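Local structure of PBP5 (Haemophilus influenzae, 3A3J) at residues A[265-278]-A[302-314]. The protein removes the terminal D-alanine from cell-wall peptide precursors as a serine-type D-alanyl-D-alanine carboxypeptidase of the penicillin-binding protein family. Residues are numbered along the deposited sequence; the frame is centred on the assembly and turned at random.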
ATOM      1  N   ILE A 265      29.071  -5.204   2.922  1.00 42.53           N
ATOM      2  CA  ILE A 265      29.549  -4.457   1.793  1.00 42.79           C
ATOM      3  C   ILE A 265      30.907  -3.768   2.044  1.00 43.03           C
ATOM      4  O   ILE A 265      31.480  -3.174   1.146  1.00 43.91           O
ATOM      5  CB  ILE A 265      28.530  -3.365   1.397  1.00 42.68           C
ATOM      6  CG1 ILE A 265      28.533  -2.239   2.392  1.00 41.50           C
ATOM      7  CG2 ILE A 265      27.084  -3.908   1.309  1.00 45.05           C
ATOM      8  CD1 ILE A 265      27.526  -1.187   2.045  1.00 40.54           C
ATOM      9  N   SER A 266      31.416  -3.794   3.256  1.00 41.79           N
ATOM     10  CA  SER A 266      32.580  -2.979   3.542  1.00 41.55           C
ATOM     11  C   SER A 266      33.258  -3.496   4.794  1.00 41.14           C
ATOM     12  O   SER A 266      32.622  -4.152   5.632  1.00 39.55           O
ATOM     13  CB  SER A 266      32.107  -1.559   3.808  1.00 41.85           C
ATOM     14  OG  SER A 266      33.196  -0.722   3.963  1.00 46.00           O
ATOM     15  N   GLU A 267      34.536  -3.168   4.948  1.00 41.43           N
ATOM     16  CA  GLU A 267      35.257  -3.469   6.195  1.00 41.49           C
ATOM     17  C   GLU A 267      35.826  -2.173   6.736  1.00 41.57           C
ATOM     18  O   GLU A 267      36.399  -1.358   5.979  1.00 40.81           O
ATOM     19  CB  GLU A 267      36.369  -4.489   5.982  1.00 42.26           C
ATOM     20  CG  GLU A 267      36.861  -5.156   7.273  1.00 44.91           C
ATOM     21  CD  GLU A 267      38.171  -5.918   7.068  1.00 52.00           C
ATOM     22  OE1 GLU A 267      38.310  -6.653   6.070  1.00 52.49           O
ATOM     23  OE2 GLU A 267      39.097  -5.748   7.895  1.00 56.93           O
ATOM     24  N   GLN A 268      35.664  -1.954   8.032  1.00 39.87           N
ATOM     25  CA  GLN A 268      36.089  -0.700   8.609  1.00 39.67           C
ATOM     26  C   GLN A 268      36.957  -0.960   9.855  1.00 38.49           C
ATOM     27  O   GLN A 268      36.667  -1.876  10.663  1.00 35.78           O
ATOM     28  CB  GLN A 268      34.840   0.061   9.035  1.00 40.75           C
ATOM     29  CG  GLN A 268      35.106   1.391   9.640  1.00 44.32           C
ATOM     30  CD  GLN A 268      35.033   2.503   8.623  1.00 52.73           C
ATOM     31  OE1 GLN A 268      35.069   2.269   7.408  1.00 53.39           O
ATOM     32  NE2 GLN A 268      34.915   3.736   9.114  1.00 55.34           N
ATOM     33  N   ARG A 269      37.994  -0.136  10.029  1.00 37.43           N
ATOM     34  CA  ARG A 269      38.940  -0.334  11.119  1.00 36.62           C
ATOM     35  C   ARG A 269      38.187  -0.009  12.421  1.00 34.62           C
ATOM     36  O   ARG A 269      37.349   0.873  12.447  1.00 33.42           O
ATOM     37  CB  ARG A 269      40.154   0.600  10.899  1.00 37.65           C
ATOM     38  CG  ARG A 269      40.934   0.948  12.183  1.00 41.34           C
ATOM     39  CD  ARG A 269      42.428   1.351  11.937  1.00 49.56           C
ATOM     40  NE  ARG A 269      43.345   0.448  12.664  1.00 53.88           N
ATOM     41  CZ  ARG A 269      44.648   0.665  12.906  1.00 54.95           C
ATOM     42  NH1 ARG A 269      45.253   1.773  12.507  1.00 54.43           N
ATOM     43  NH2 ARG A 269      45.358  -0.244  13.568  1.00 55.99           N
ATOM     44  N   VAL A 270      38.470  -0.723  13.491  1.00 34.68           N
ATOM     45  CA  VAL A 270      37.889  -0.426  14.821  1.00 34.63           C
ATOM     46  C   VAL A 270      39.010  -0.195  15.892  1.00 35.09           C
ATOM     47  O   VAL A 270      40.011  -0.935  15.925  1.00 34.61           O
ATOM     48  CB  VAL A 270      37.027  -1.599  15.293  1.00 34.71           C
ATOM     49  CG1 VAL A 270      36.350  -1.281  16.676  1.00 36.30           C
ATOM     50  CG2 VAL A 270      35.966  -1.874  14.245  1.00 36.29           C
ATOM     51  N   TYR A 271      38.828   0.788  16.774  1.00 34.52           N
ATOM     52  CA  TYR A 271      39.856   1.098  17.777  1.00 35.48           C
ATOM     53  C   TYR A 271      39.538   0.432  19.096  1.00 35.83           C
ATOM     54  O   TYR A 271      38.391   0.488  19.588  1.00 34.78           O
ATOM     55  CB  TYR A 271      39.988   2.621  17.958  1.00 35.81           C
ATOM     56  CG  TYR A 271      40.657   3.204  16.754  1.00 34.73           C
ATOM     57  CD1 TYR A 271      39.925   3.574  15.642  1.00 37.46           C
ATOM     58  CD2 TYR A 271      42.034   3.268  16.689  1.00 37.24           C
ATOM     59  CE1 TYR A 271      40.548   4.056  14.504  1.00 38.94           C
ATOM     60  CE2 TYR A 271      42.676   3.745  15.596  1.00 37.12           C
ATOM     61  CZ  TYR A 271      41.924   4.151  14.487  1.00 38.42           C
ATOM     62  OH  TYR A 271      42.579   4.645  13.377  1.00 37.64           O
ATOM     63  N   TYR A 272      40.541  -0.264  19.632  1.00 36.36           N
ATOM     64  CA  TYR A 272      40.445  -0.723  21.024  1.00 36.66           C
ATOM     65  C   TYR A 272      39.370  -1.817  21.282  1.00 38.36           C
ATOM     66  O   TYR A 272      38.604  -1.702  22.226  1.00 37.35           O
ATOM     67  CB  TYR A 272      40.117   0.488  21.927  1.00 34.96           C
ATOM     68  CG  TYR A 272      40.989   1.719  21.727  1.00 32.25           C
ATOM     69  CD1 TYR A 272      42.388   1.613  21.597  1.00 30.13           C
ATOM     70  CD2 TYR A 272      40.429   2.972  21.705  1.00 30.41           C
ATOM     71  CE1 TYR A 272      43.203   2.767  21.445  1.00 25.68           C
ATOM     72  CE2 TYR A 272      41.224   4.127  21.556  1.00 31.47           C
ATOM     73  CZ  TYR A 272      42.600   3.988  21.426  1.00 28.43           C
ATOM     74  OH  TYR A 272      43.353   5.084  21.271  1.00 29.38           O
ATOM     75  N   GLY A 273      39.283  -2.858  20.457  1.00 41.07           N
ATOM     76  CA  GLY A 273      38.277  -3.908  20.714  1.00 42.90           C
ATOM     77  C   GLY A 273      38.820  -5.285  20.412  1.00 44.56           C
ATOM     78  O   GLY A 273      40.011  -5.417  20.117  1.00 43.20           O
ATOM     79  N   ASP A 274      37.961  -6.313  20.438  1.00 46.59           N
ATOM     80  CA  ASP A 274      38.450  -7.690  20.188  1.00 48.35           C
ATOM     81  C   ASP A 274      38.916  -7.962  18.772  1.00 48.45           C
ATOM     82  O   ASP A 274      39.669  -8.893  18.584  1.00 49.19           O
ATOM     83  CB  ASP A 274      37.431  -8.790  20.537  1.00 49.98           C
ATOM     84  CG  ASP A 274      36.159  -8.252  21.170  1.00 54.03           C
ATOM     85  OD1 ASP A 274      35.978  -8.459  22.402  1.00 59.63           O
ATOM     86  OD2 ASP A 274      35.344  -7.634  20.440  1.00 54.22           O
ATOM     87  N   LYS A 275      38.434  -7.275  17.748  1.00 47.72           N
ATOM     88  CA  LYS A 275      39.154  -7.423  16.472  1.00 48.55           C
ATOM     89  C   LYS A 275      39.581  -6.063  15.975  1.00 47.30           C
ATOM     90  O   LYS A 275      39.215  -5.057  16.536  1.00 46.03           O
ATOM     91  CB  LYS A 275      38.366  -8.101  15.322  1.00 49.44           C
ATOM     92  CG  LYS A 275      37.763  -9.445  15.610  1.00 52.59           C
ATOM     93  CD  LYS A 275      36.366  -9.269  16.128  1.00 56.67           C
ATOM     94  CE  LYS A 275      35.954 -10.496  16.920  1.00 60.74           C
ATOM     95  NZ  LYS A 275      34.689 -10.152  17.635  1.00 63.50           N
ATOM     96  N   ASN A 276      40.315  -6.078  14.877  1.00 46.97           N
ATOM     97  CA  ASN A 276      40.967  -4.909  14.346  1.00 47.23           C
ATOM     98  C   ASN A 276      40.084  -4.190  13.315  1.00 46.28           C
ATOM     99  O   ASN A 276      40.295  -2.999  13.003  1.00 46.00           O
ATOM    100  CB  ASN A 276      42.326  -5.313  13.735  1.00 47.27           C
ATOM    101  CG  ASN A 276      43.447  -5.365  14.786  1.00 50.64           C
ATOM    102  OD1 ASN A 276      43.256  -5.830  15.922  1.00 49.90           O
ATOM    103  ND2 ASN A 276      44.619  -4.859  14.411  1.00 53.49           N
ATOM    104  N   SER A 277      39.093  -4.910  12.798  1.00 44.62           N
ATOM    105  CA  SER A 277      38.157  -4.305  11.839  1.00 43.21           C
ATOM    106  C   SER A 277      36.775  -4.893  12.026  1.00 42.32           C
ATOM    107  O   SER A 277      36.582  -5.795  12.841  1.00 42.06           O
ATOM    108  CB  SER A 277      38.611  -4.574  10.431  1.00 42.67           C
ATOM    109  OG  SER A 277      38.497  -5.964  10.240  1.00 42.09           O
ATOM    110  N   VAL A 278      35.807  -4.338  11.290  1.00 41.30           N
ATOM    111  CA  VAL A 278      34.406  -4.780  11.377  1.00 38.78           C
ATOM    112  C   VAL A 278      33.770  -4.623  10.002  1.00 38.40           C
ATOM    113  O   VAL A 278      34.175  -3.752   9.206  1.00 36.46           O
ATOM    114  CB  VAL A 278      33.605  -4.106  12.536  1.00 38.28           C
ATOM    115  CG1 VAL A 278      33.245  -2.698  12.256  1.00 36.66           C
ATOM    116  CG2 VAL A 278      32.352  -4.888  12.830  1.00 39.45           C
ATOM    117  N   TYR A 302      30.047   7.026   2.092  1.00 57.04           N
ATOM    118  CA  TYR A 302      29.712   6.879   3.501  1.00 58.67           C
ATOM    119  C   TYR A 302      29.797   8.184   4.260  1.00 59.49           C
ATOM    120  O   TYR A 302      30.403   9.145   3.799  1.00 60.27           O
ATOM    121  CB  TYR A 302      30.572   5.803   4.183  1.00 59.20           C
ATOM    122  CG  TYR A 302      30.486   4.458   3.513  1.00 60.15           C
ATOM    123  CD1 TYR A 302      29.455   4.178   2.647  1.00 62.34           C
ATOM    124  CD2 TYR A 302      31.425   3.469   3.762  1.00 63.83           C
ATOM    125  CE1 TYR A 302      29.347   2.969   2.017  1.00 64.24           C
ATOM    126  CE2 TYR A 302      31.329   2.230   3.130  1.00 66.84           C
ATOM    127  CZ  TYR A 302      30.274   1.997   2.253  1.00 66.73           C
ATOM    128  OH  TYR A 302      30.132   0.789   1.603  1.00 69.15           O
ATOM    129  N   GLU A 303      29.149   8.224   5.409  1.00 59.80           N
ATOM    130  CA  GLU A 303      29.240   9.355   6.302  1.00 60.98           C
ATOM    131  C   GLU A 303      29.163   8.674   7.615  1.00 60.89           C
ATOM    132  O   GLU A 303      28.081   8.610   8.210  1.00 61.04           O
ATOM    133  CB  GLU A 303      28.029  10.291   6.197  1.00 61.39           C
ATOM    134  CG  GLU A 303      27.639  10.646   4.785  1.00 63.98           C
ATOM    135  CD  GLU A 303      28.510  11.718   4.200  1.00 66.00           C
ATOM    136  OE1 GLU A 303      28.928  12.577   4.996  1.00 69.16           O
ATOM    137  OE2 GLU A 303      28.766  11.707   2.969  1.00 65.89           O
ATOM    138  N   LEU A 304      30.273   8.096   8.049  1.00 60.55           N
ATOM    139  CA  LEU A 304      30.237   7.482   9.329  1.00 60.15           C
ATOM    140  C   LEU A 304      29.774   8.615  10.191  1.00 59.98           C
ATOM    141  O   LEU A 304      29.945   9.754   9.823  1.00 60.17           O
ATOM    142  CB  LEU A 304      31.603   6.959   9.704  1.00 60.36           C
ATOM    143  CG  LEU A 304      31.956   5.823   8.749  1.00 61.00           C
ATOM    144  CD1 LEU A 304      30.681   5.065   8.407  1.00 59.34           C
ATOM    145  CD2 LEU A 304      32.651   6.348   7.478  1.00 61.47           C
ATOM    146  N   ALA A 305      29.096   8.319  11.287  1.00 60.43           N
ATOM    147  CA  ALA A 305      28.724   9.370  12.203  1.00 60.00           C
ATOM    148  C   ALA A 305      29.996   9.876  12.917  1.00 60.41           C
ATOM    149  O   ALA A 305      30.170  11.072  13.089  1.00 61.27           O
ATOM    150  CB  ALA A 305      27.683   8.882  13.181  1.00 59.53           C
ATOM    151  N   ASP A 306      30.895   8.989  13.315  1.00 59.99           N
ATOM    152  CA  ASP A 306      32.140   9.447  13.879  1.00 60.35           C
ATOM    153  C   ASP A 306      33.298   9.151  12.948  1.00 59.93           C
ATOM    154  O   ASP A 306      33.181   8.353  12.020  1.00 60.31           O
ATOM    155  CB  ASP A 306      32.369   8.900  15.299  1.00 60.81           C
ATOM    156  CG  ASP A 306      31.368   9.487  16.306  1.00 64.94           C
ATOM    157  OD1 ASP A 306      30.148   9.358  16.061  1.00 68.41           O
ATOM    158  OD2 ASP A 306      31.769  10.116  17.324  1.00 68.63           O
ATOM    159  N   LYS A 307      34.426   9.803  13.187  1.00 58.66           N
ATOM    160  CA  LYS A 307      35.555   9.673  12.292  1.00 57.53           C
ATOM    161  C   LYS A 307      36.046   8.248  12.200  1.00 55.62           C
ATOM    162  O   LYS A 307      36.277   7.749  11.115  1.00 55.70           O
ATOM    163  CB  LYS A 307      36.676  10.604  12.730  1.00 58.40           C
ATOM    164  CG  LYS A 307      36.196  12.046  12.847  1.00 61.51           C
ATOM    165  CD  LYS A 307      37.357  12.998  13.187  1.00 66.57           C
ATOM    166  CE  LYS A 307      37.120  14.402  12.571  1.00 67.54           C
ATOM    167  NZ  LYS A 307      35.689  14.823  12.718  1.00 67.97           N
ATOM    168  N   ASN A 308      36.228   7.593  13.331  1.00 52.79           N
ATOM    169  CA  ASN A 308      36.664   6.216  13.292  1.00 51.04           C
ATOM    170  C   ASN A 308      35.712   5.478  14.196  1.00 48.66           C
ATOM    171  O   ASN A 308      34.850   6.105  14.841  1.00 49.56           O
ATOM    172  CB  ASN A 308      38.063   6.060  13.846  1.00 51.99           C
ATOM    173  CG  ASN A 308      38.662   7.369  14.237  1.00 55.40           C
ATOM    174  OD1 ASN A 308      39.145   8.128  13.392  1.00 56.90           O
ATOM    175  ND2 ASN A 308      38.636   7.660  15.534  1.00 59.46           N
ATOM    176  N   LEU A 309      35.829   4.166  14.246  1.00 43.70           N
ATOM    177  CA  LEU A 309      34.894   3.421  15.058  1.00 40.84           C
ATOM    178  C   LEU A 309      35.648   2.962  16.284  1.00 37.92           C
ATOM    179  O   LEU A 309      36.740   2.405  16.186  1.00 37.45           O
ATOM    180  CB  LEU A 309      34.371   2.199  14.291  1.00 39.32           C
ATOM    181  CG  LEU A 309      33.397   2.490  13.155  1.00 41.96           C
ATOM    182  CD1 LEU A 309      32.953   1.164  12.591  1.00 39.74           C
ATOM    183  CD2 LEU A 309      32.180   3.350  13.627  1.00 37.95           C
ATOM    184  N   GLN A 310      35.049   3.154  17.432  1.00 36.09           N
ATOM    185  CA  GLN A 310      35.584   2.563  18.651  1.00 35.02           C
ATOM    186  C   GLN A 310      34.695   1.497  19.304  1.00 34.18           C
ATOM    187  O   GLN A 310      33.508   1.733  19.523  1.00 33.17           O
ATOM    188  CB  GLN A 310      35.821   3.678  19.652  1.00 35.76           C
ATOM    189  CG  GLN A 310      36.607   3.217  20.918  1.00 34.71           C
ATOM    190  CD  GLN A 310      36.949   4.409  21.767  1.00 34.64           C
ATOM    191  OE1 GLN A 310      37.155   5.476  21.235  1.00 33.67           O
ATOM    192  NE2 GLN A 310      36.972   4.252  23.072  1.00 30.20           N
ATOM    193  N   ALA A 311      35.285   0.361  19.644  1.00 34.78           N
ATOM    194  CA  ALA A 311      34.610  -0.700  20.440  1.00 37.50           C
ATOM    195  C   ALA A 311      34.094  -0.122  21.754  1.00 39.41           C
ATOM    196  O   ALA A 311      34.566   0.951  22.172  1.00 40.12           O
ATOM    197  CB  ALA A 311      35.546  -1.890  20.701  1.00 35.81           C
ATOM    198  N   PRO A 312      33.059  -0.750  22.387  1.00 41.30           N
ATOM    199  CA  PRO A 312      32.283  -1.923  21.968  1.00 41.43           C
ATOM    200  C   PRO A 312      31.362  -1.571  20.798  1.00 40.34           C
ATOM    201  O   PRO A 312      30.803  -0.476  20.741  1.00 40.84           O
ATOM    202  CB  PRO A 312      31.429  -2.237  23.234  1.00 40.57           C
ATOM    203  CG  PRO A 312      31.125  -0.901  23.799  1.00 41.88           C
ATOM    204  CD  PRO A 312      32.445  -0.121  23.592  1.00 41.56           C
ATOM    205  N   LEU A 313      31.215  -2.496  19.868  1.00 41.26           N
ATOM    206  CA  LEU A 313      30.212  -2.380  18.786  1.00 41.03           C
ATOM    207  C   LEU A 313      29.163  -3.539  18.784  1.00 41.08           C
ATOM    208  O   LEU A 313      29.533  -4.719  18.758  1.00 40.48           O
ATOM    209  CB  LEU A 313      30.944  -2.383  17.466  1.00 40.55           C
ATOM    210  CG  LEU A 313      31.284  -1.070  16.763  1.00 41.02           C
ATOM    211  CD1 LEU A 313      31.210   0.076  17.640  1.00 37.79           C
ATOM    212  CD2 LEU A 313      32.605  -1.167  16.071  1.00 41.90           C
ATOM    213  N   ALA A 314      27.880  -3.188  18.725  1.00 41.29           N
ATOM    214  CA  ALA A 314      26.763  -4.176  18.705  1.00 42.35           C
ATOM    215  C   ALA A 314      26.284  -4.500  17.263  1.00 42.64           C
ATOM    216  O   ALA A 314      26.117  -3.609  16.426  1.00 42.87           O
ATOM    217  CB  ALA A 314      25.579  -3.636  19.538  1.00 40.60           C
TER
HETATM  218  O   HOH W   1      36.911   3.348  12.030  1.00 35.85           O
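Tyr272 meets Gln310 at the edge of its ring: the amide, standing nearly perpendicular to the ring (88°), brings Gln310 CD to 3.8 Å from Tyr272 CD2, while Tyr271 CB lies over one face near the rim. The Tyr302 ring likewise takes Ser266 OG at its edge, and its hydroxyl runs past Ile265 CD1. At the Tyr271 ring, the carbonyl O of Leu309 sits near the plane, and Asn308 CB approaches obliquely. That same Leu309 O accepts Tyr271 N at 2.7 Å, and Ala311 N returns a bond to Tyr271 O at 3.1 Å, the pattern of a short parallel strand pairing. Two residues before Tyr271, a water joins Arg269 O to Leu309 N, taking the place of a direct bond. On the face that carries Val270 and Leu309, Val270 and Leu313 reach toward each other tip to tip, Val270 CG1 3.8 Å from Leu313 CD2; Val338 also packs against Leu313. Gln268 runs out with CG opposite its backbone N (chi1 -179°), then bends at chi2 (94°), turning NE2 onto Leu304. In this C-terminal domain, away from the catalytic residues, strand 309-310 thus joins strand 264-271 through few polar bonds plus apolar side-chain packing.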